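Local coordinates for putative metal-dependent phosphoesterase (Bifidobacterium adolescentis, PDB 3O0F), which acts as a metal-dependent phosphoesterase, holding adenosine monophosphate beside bound iron and zinc ions, and may have 5'-3' exonuclease activity, at residues C19-S24 and V45-H50; H50-G55 and R141-R146. All coordinates share one frame; numbering follows the deposited sequence.

Contact 1 (C19-S24 and V45-H50). With ZN (zinc ion), chain C; FE (Fe (III) ion), chain E.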
loop_
_atom_site.group_PDB
_atom_site.type_symbol
_atom_site.label_atom_id
_atom_site.label_comp_id
_atom_site.label_asym_id
_atom_site.label_seq_id
_atom_site.Cartn_x
_atom_site.Cartn_y
_atom_site.Cartn_z
ATOM N N CYS A 19 -1.465 5.967 -2.351
ATOM C CA CYS A 19 -0.471 6.958 -1.892
ATOM C C CYS A 19 -0.103 6.666 -0.434
ATOM O O CYS A 19 -0.991 6.406 0.386
ATOM C CB CYS A 19 -1.002 8.380 -2.012
ATOM S SG CYS A 19 -1.645 8.799 -3.636
ATOM N N HIS A 20 1.208 6.659 -0.148
ATOM C CA HIS A 20 1.767 6.396 1.175
ATOM C C HIS A 20 2.349 7.665 1.818
ATOM O O HIS A 20 2.824 8.553 1.113
ATOM C CB HIS A 20 2.859 5.338 1.047
ATOM C CG HIS A 20 2.353 4.023 0.564
ATOM N ND1 HIS A 20 2.037 2.997 1.405
ATOM C CD2 HIS A 20 2.086 3.576 -0.688
ATOM C CE1 HIS A 20 1.589 1.972 0.706
ATOM N NE2 HIS A 20 1.594 2.302 -0.563
ATOM N N THR A 21 2.357 7.700 3.155
ATOM C CA THR A 21 2.780 8.841 3.921
ATOM C C THR A 21 3.752 8.405 4.995
ATOM O O THR A 21 4.073 7.233 5.115
ATOM C CB THR A 21 1.554 9.557 4.593
ATOM O OG1 THR A 21 1.099 8.810 5.738
ATOM C CG2 THR A 21 0.404 9.788 3.544
ATOM N N VAL A 22 4.169 9.345 5.807
ATOM C CA VAL A 22 4.953 9.055 7.018
ATOM C C VAL A 22 4.316 8.085 8.021
ATOM O O VAL A 22 5.029 7.515 8.828
ATOM C CB VAL A 22 5.301 10.394 7.814
ATOM C CG1 VAL A 22 6.315 11.240 7.031
ATOM C CG2 VAL A 22 4.055 11.179 8.169
ATOM N N PHE A 23 2.997 7.884 7.979
ATOM C CA PHE A 23 2.371 6.841 8.825
ATOM C C PHE A 23 2.728 5.420 8.375
ATOM O O PHE A 23 2.475 4.444 9.106
ATOM C CB PHE A 23 0.882 7.048 8.973
ATOM C CG PHE A 23 0.542 8.243 9.775
ATOM C CD1 PHE A 23 0.493 8.174 11.166
ATOM C CD2 PHE A 23 0.297 9.463 9.154
ATOM C CE1 PHE A 23 0.245 9.321 11.914
ATOM C CE2 PHE A 23 0.026 10.592 9.896
ATOM C CZ PHE A 23 -0.003 10.505 11.283
ATOM N N SER A 24 3.362 5.287 7.213
ATOM C CA SER A 24 4.115 4.052 6.908
ATOM C C SER A 24 5.481 4.373 6.295
ATOM O O SER A 24 6.391 4.796 7.021
ATOM C CB SER A 24 3.294 3.045 6.065
ATOM O OG SER A 24 2.804 3.571 4.852
ATOM N N VAL A 45 -7.937 11.898 -4.069
ATOM C CA VAL A 45 -6.794 11.103 -3.672
ATOM C C VAL A 45 -7.250 10.089 -2.638
ATOM O O VAL A 45 -8.303 10.239 -2.060
ATOM C CB VAL A 45 -5.700 12.112 -3.145
ATOM C CG1 VAL A 45 -6.012 12.622 -1.732
ATOM C CG2 VAL A 45 -4.297 11.572 -3.293
ATOM N N ALA A 46 -6.447 9.061 -2.405
ATOM C CA ALA A 46 -6.608 8.217 -1.272
ATOM C C ALA A 46 -5.332 8.114 -0.496
ATOM O O ALA A 46 -4.223 8.012 -1.061
ATOM C CB ALA A 46 -7.047 6.784 -1.708
ATOM N N ILE A 47 -5.487 8.025 0.799
ATOM C CA ILE A 47 -4.402 7.571 1.647
ATOM C C ILE A 47 -4.487 6.010 1.745
ATOM O O ILE A 47 -5.568 5.455 1.835
ATOM C CB ILE A 47 -4.459 8.243 2.980
ATOM C CG1 ILE A 47 -3.191 7.911 3.795
ATOM C CG2 ILE A 47 -5.804 7.934 3.701
ATOM C CD1 ILE A 47 -2.946 8.905 5.051
ATOM N N ALA A 48 -3.352 5.333 1.678
ATOM C CA ALA A 48 -3.335 3.847 1.640
ATOM C C ALA A 48 -2.110 3.315 2.334
ATOM O O ALA A 48 -1.425 2.433 1.813
ATOM C CB ALA A 48 -3.376 3.333 0.184
ATOM N N ASP A 49 -1.797 3.853 3.507
ATOM C CA ASP A 49 -0.636 3.355 4.226
ATOM C C ASP A 49 -0.703 1.857 4.594
ATOM O O ASP A 49 -1.786 1.288 4.732
ATOM C CB ASP A 49 -0.397 4.184 5.494
ATOM C CG ASP A 49 0.124 5.578 5.177
ATOM O OD1 ASP A 49 1.188 5.652 4.514
ATOM O OD2 ASP A 49 -0.529 6.565 5.586
ATOM N N HIS A 50 0.472 1.253 4.771
ATOM C CA HIS A 50 0.615 -0.177 5.076
ATOM C C HIS A 50 0.048 -0.500 6.461
ATOM O O HIS A 50 0.443 0.120 7.436
ATOM C CB HIS A 50 2.094 -0.556 5.072
ATOM C CG HIS A 50 2.737 -0.414 3.744
ATOM N ND1 HIS A 50 2.621 -1.378 2.767
ATOM C CD2 HIS A 50 3.502 0.574 3.217
ATOM C CE1 HIS A 50 3.270 -0.981 1.690
ATOM N NE2 HIS A 50 3.831 0.182 1.948
HETATM ZN ZN ZN C . 4.982 1.462 0.706
HETATM FE FE FE E . 1.737 0.653 -2.156
HETATM O O HOH W 1 2.147 -0.920 -3.457
#
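With CG of D49 anti to its own carbonyl carbon (chi1 -72°) and OG1 of T21 set between its backbone N and carbonyl carbon (chi1 76°), carboxylate and hydroxyl meet across the two segments, an example of one buried acidic group organising a whole turn. OD2 of D49 accepts OG1 of T21 at 2.8 Å, on the syn side and somewhat out of the carboxylate plane. OD1 of D49 takes the backbone N of T21 on its syn lone pair at 2.7 Å, nearly straight at 167°. OG of S24 also donates to D49 OD1, at 2.7 Å on the anti side, tilted out of the carboxylate plane. T21 thus grips both oxygens, which fixes the rotation of the carboxylate. The hydroxyls work twice: OG1 of T21 accepts the backbone N of F23 in an ST turn within the type I turn T21-S24, and OG of S24 accepts a weak bond from the backbone N of H50.

Beyond this network the rings of H20 and H50 form an offset stack, centroids 4.3 Å apart, with CE1 of H20 over the rim of one H50 face. Each ring serves a different metal: NE2 of H20 lies 2.3 Å from iron, NE2 of H50 2.1 Å from zinc, and the zinc itself stands over the centre of the H20 ring. Closer to the strands, the backbone N of A48 bonds to the carbonyl O of C19 at 2.9 Å, and CD1 of I47 packs on CG2 of T21.

H18, E75 and D261 share the iron with H20, while D25 and H263 share the zinc with H50. Histidines gathered in this way at the C-terminal ends of parallel strands, beginning with the H18-C19-H20 HxH motif, mark the metal centre of a PHP domain.

Contact 2 (H50-G55 and R141-R146). With ZN (zinc ion), chain C; AMP (adenosine monophosphate), chain B; EDO (1,2-ethanediol), chain H.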
loop_
_atom_site.group_PDB
_atom_site.type_symbol
_atom_site.label_atom_id
_atom_site.label_comp_id
_atom_site.label_asym_id
_atom_site.label_seq_id
_atom_site.Cartn_x
_atom_site.Cartn_y
_atom_site.Cartn_z
ATOM N N HIS A 50 0.472 1.253 4.771
ATOM C CA HIS A 50 0.615 -0.177 5.076
ATOM C C HIS A 50 0.048 -0.500 6.461
ATOM O O HIS A 50 0.443 0.120 7.436
ATOM C CB HIS A 50 2.094 -0.556 5.072
ATOM C CG HIS A 50 2.737 -0.414 3.744
ATOM N ND1 HIS A 50 2.621 -1.378 2.767
ATOM C CD2 HIS A 50 3.502 0.574 3.217
ATOM C CE1 HIS A 50 3.270 -0.981 1.690
ATOM N NE2 HIS A 50 3.831 0.182 1.948
ATOM N N ASP A 51 -0.905 -1.433 6.512
ATOM C CA ASP A 51 -1.382 -2.078 7.765
ATOM C C ASP A 51 -1.822 -1.113 8.897
ATOM O O ASP A 51 -1.524 -1.334 10.064
ATOM C CB ASP A 51 -0.304 -3.052 8.241
ATOM C CG ASP A 51 0.111 -4.015 7.149
ATOM O OD1 ASP A 51 -0.787 -4.717 6.638
ATOM O OD2 ASP A 51 1.314 -4.072 6.781
ATOM N N THR A 52 -2.487 -0.022 8.516
ATOM C CA THR A 52 -2.852 1.029 9.459
ATOM C C THR A 52 -3.941 1.961 8.919
ATOM O O THR A 52 -4.103 2.132 7.696
ATOM C CB THR A 52 -1.612 1.902 9.831
ATOM O OG1 THR A 52 -1.918 2.742 10.959
ATOM C CG2 THR A 52 -1.146 2.772 8.613
ATOM N N THR A 53 -4.641 2.600 9.862
ATOM C CA THR A 53 -5.497 3.772 9.583
ATOM C C THR A 53 -5.003 5.002 10.333
ATOM O O THR A 53 -5.745 5.972 10.511
ATOM C CB THR A 53 -6.950 3.489 10.045
ATOM O OG1 THR A 53 -6.944 3.220 11.462
ATOM C CG2 THR A 53 -7.491 2.292 9.309
ATOM N N ALA A 54 -3.743 4.998 10.771
ATOM C CA ALA A 54 -3.270 6.049 11.710
ATOM C C ALA A 54 -3.288 7.467 11.116
ATOM O O ALA A 54 -3.464 8.456 11.843
ATOM C CB ALA A 54 -1.860 5.683 12.276
ATOM N N GLY A 55 -3.116 7.587 9.796
ATOM C CA GLY A 55 -3.205 8.875 9.125
ATOM C C GLY A 55 -4.577 9.313 8.640
ATOM O O GLY A 55 -4.710 10.346 8.005
ATOM N N ARG A 141 3.104 5.381 15.767
ATOM C CA ARG A 141 1.991 5.445 14.823
ATOM C C ARG A 141 2.409 5.145 13.374
ATOM O O ARG A 141 1.564 5.135 12.478
ATOM C CB ARG A 141 1.286 6.790 14.909
ATOM C CG ARG A 141 0.439 6.964 16.170
ATOM C CD ARG A 141 -0.498 8.159 16.068
ATOM N NE ARG A 141 0.273 9.377 15.838
ATOM C CZ ARG A 141 -0.216 10.530 15.378
ATOM N NH1 ARG A 141 -1.502 10.672 15.104
ATOM N NH2 ARG A 141 0.603 11.560 15.186
ATOM N N THR A 142 3.710 4.933 13.165
ATOM C CA THR A 142 4.255 4.551 11.886
ATOM C C THR A 142 4.375 3.026 11.809
ATOM O O THR A 142 4.933 2.401 12.689
ATOM C CB THR A 142 5.652 5.174 11.640
ATOM O OG1 THR A 142 5.538 6.608 11.479
ATOM C CG2 THR A 142 6.319 4.575 10.398
ATOM N N THR A 143 3.847 2.448 10.740
ATOM C CA THR A 143 4.053 1.033 10.392
ATOM C C THR A 143 5.443 0.830 9.801
ATOM O O THR A 143 5.732 1.299 8.697
ATOM C CB THR A 143 3.053 0.580 9.331
ATOM O OG1 THR A 143 1.714 0.765 9.805
ATOM C CG2 THR A 143 3.277 -0.898 8.955
ATOM N N ILE A 144 6.289 0.088 10.521
ATOM C CA ILE A 144 7.702 -0.032 10.187
ATOM C C ILE A 144 7.961 -1.177 9.201
ATOM O O ILE A 144 7.246 -2.174 9.172
ATOM C CB ILE A 144 8.498 -0.330 11.450
ATOM C CG1 ILE A 144 9.974 0.079 11.294
ATOM C CG2 ILE A 144 8.375 -1.830 11.788
ATOM C CD1 ILE A 144 10.768 0.095 12.626
ATOM N N GLY A 145 9.024 -1.063 8.424
ATOM C CA GLY A 145 9.434 -2.167 7.582
ATOM C C GLY A 145 10.800 -1.908 6.994
ATOM O O GLY A 145 11.557 -1.081 7.501
ATOM N N ARG A 146 11.114 -2.618 5.911
ATOM C CA ARG A 146 12.420 -2.446 5.243
ATOM C C ARG A 146 12.733 -1.036 4.747
ATOM O O ARG A 146 13.902 -0.637 4.780
ATOM C CB ARG A 146 12.611 -3.494 4.140
ATOM C CG ARG A 146 12.905 -4.895 4.705
ATOM C CD ARG A 146 12.324 -5.961 3.826
ATOM N NE ARG A 146 12.935 -6.005 2.523
ATOM C CZ ARG A 146 12.318 -6.254 1.371
ATOM N NH1 ARG A 146 11.015 -6.439 1.293
ATOM N NH2 ARG A 146 13.033 -6.270 0.257
HETATM ZN ZN ZN C . 4.982 1.462 0.706
HETATM P P AMP B . 8.611 -4.933 3.823
HETATM O O1P AMP B . 7.134 -5.036 3.704
HETATM O O2P AMP B . 8.972 -4.422 5.194
HETATM O O3P AMP B . 9.379 -6.187 3.401
HETATM O "O5'" AMP B . 9.065 -3.777 2.806
HETATM C "C5'" AMP B . 8.941 -3.971 1.419
HETATM C "C4'" AMP B . 8.259 -2.754 0.872
HETATM O "O4'" AMP B . 9.159 -1.619 0.748
HETATM C "C3'" AMP B . 7.683 -3.036 -0.512
HETATM O "O3'" AMP B . 6.268 -3.130 -0.405
HETATM C "C2'" AMP B . 8.075 -1.741 -1.201
HETATM O "O2'" AMP B . 7.732 -1.407 -2.546
HETATM C "C1'" AMP B . 8.505 -0.726 -0.152
HETATM N N9 AMP B . 9.381 0.331 -0.691
HETATM C C8 AMP B . 9.313 1.619 -0.346
HETATM N N7 AMP B . 10.253 2.330 -1.003
HETATM C C5 AMP B . 10.941 1.485 -1.787
HETATM C C6 AMP B . 12.058 1.584 -2.741
HETATM N N6 AMP B . 12.664 2.786 -3.015
HETATM N N1 AMP B . 12.470 0.438 -3.319
HETATM C C2 AMP B . 11.913 -0.762 -3.079
HETATM N N3 AMP B . 10.888 -0.921 -2.230
HETATM C C4 AMP B . 10.364 0.151 -1.575
HETATM C C1 EDO H . 6.695 -0.719 4.365
HETATM O O1 EDO H . 6.578 -2.141 4.441
HETATM C C2 EDO H . 6.864 -0.126 5.759
HETATM O O2 EDO H . 5.551 0.044 6.316
HETATM O O HOH W 2 0.883 2.707 11.705
#
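T143 bonds to the backbone of H50 within the PHP-domain active site, where a metal-ligand loop and a nucleotide-binding loop run side by side. The direct hydrogen bond is single: OG1 of T143, anti to its carbonyl carbon (chi1 -59°), donates to the carbonyl O of H50 at 2.8 Å, close to the line of that C=O. Outside the pair, OD2 of D51 is salt-bridged to the AMP-binding R110 and hydrogen-bonded to T77.

Van der Waals contact is sparse. CG2 of T143 rests against CB of H50 and CB of D51, and the methyl of A54 lies 3.5 Å from the carbonyl O of R141.

Ligand bonds occupy the far end. The backbone N of R146 donates to O2P of AMP, and NH1 meets O3P at 2.7 Å, in the guanidinium plane and almost straight (173°). A serine in place of R146 would probably leave O3P without this charged donor and hold the phosphate less firmly.

Water completes the join. Water 2 donates to the carbonyl O of R141 at 2.6 Å and to OG1 of T143 at 2.8 Å, and its third partner is OG1 of T52 at 2.9 Å.

From the N terminus, strand 15-19 runs into the loop 19-24, the chain turns through helix 30-39, and strand 44-47 brings 45-50 back beside it, so contact 1 closes a short beta-alpha-beta crossover. Contact 2 opens where contact 1 ends, at the shared H50, and closes a far longer loop containing helices 56-66 and 97-124 and strands 70-80 and 83-90. The two follow in series, neither enclosing nor crossing the other. In space they join directly: F23 O lies 2.9 Å from T143 N, probably hydrogen-bonded. Metal-binding strand ends and the AMP-binding loop that leads into helix 146-155 are thereby tied together around the zinc.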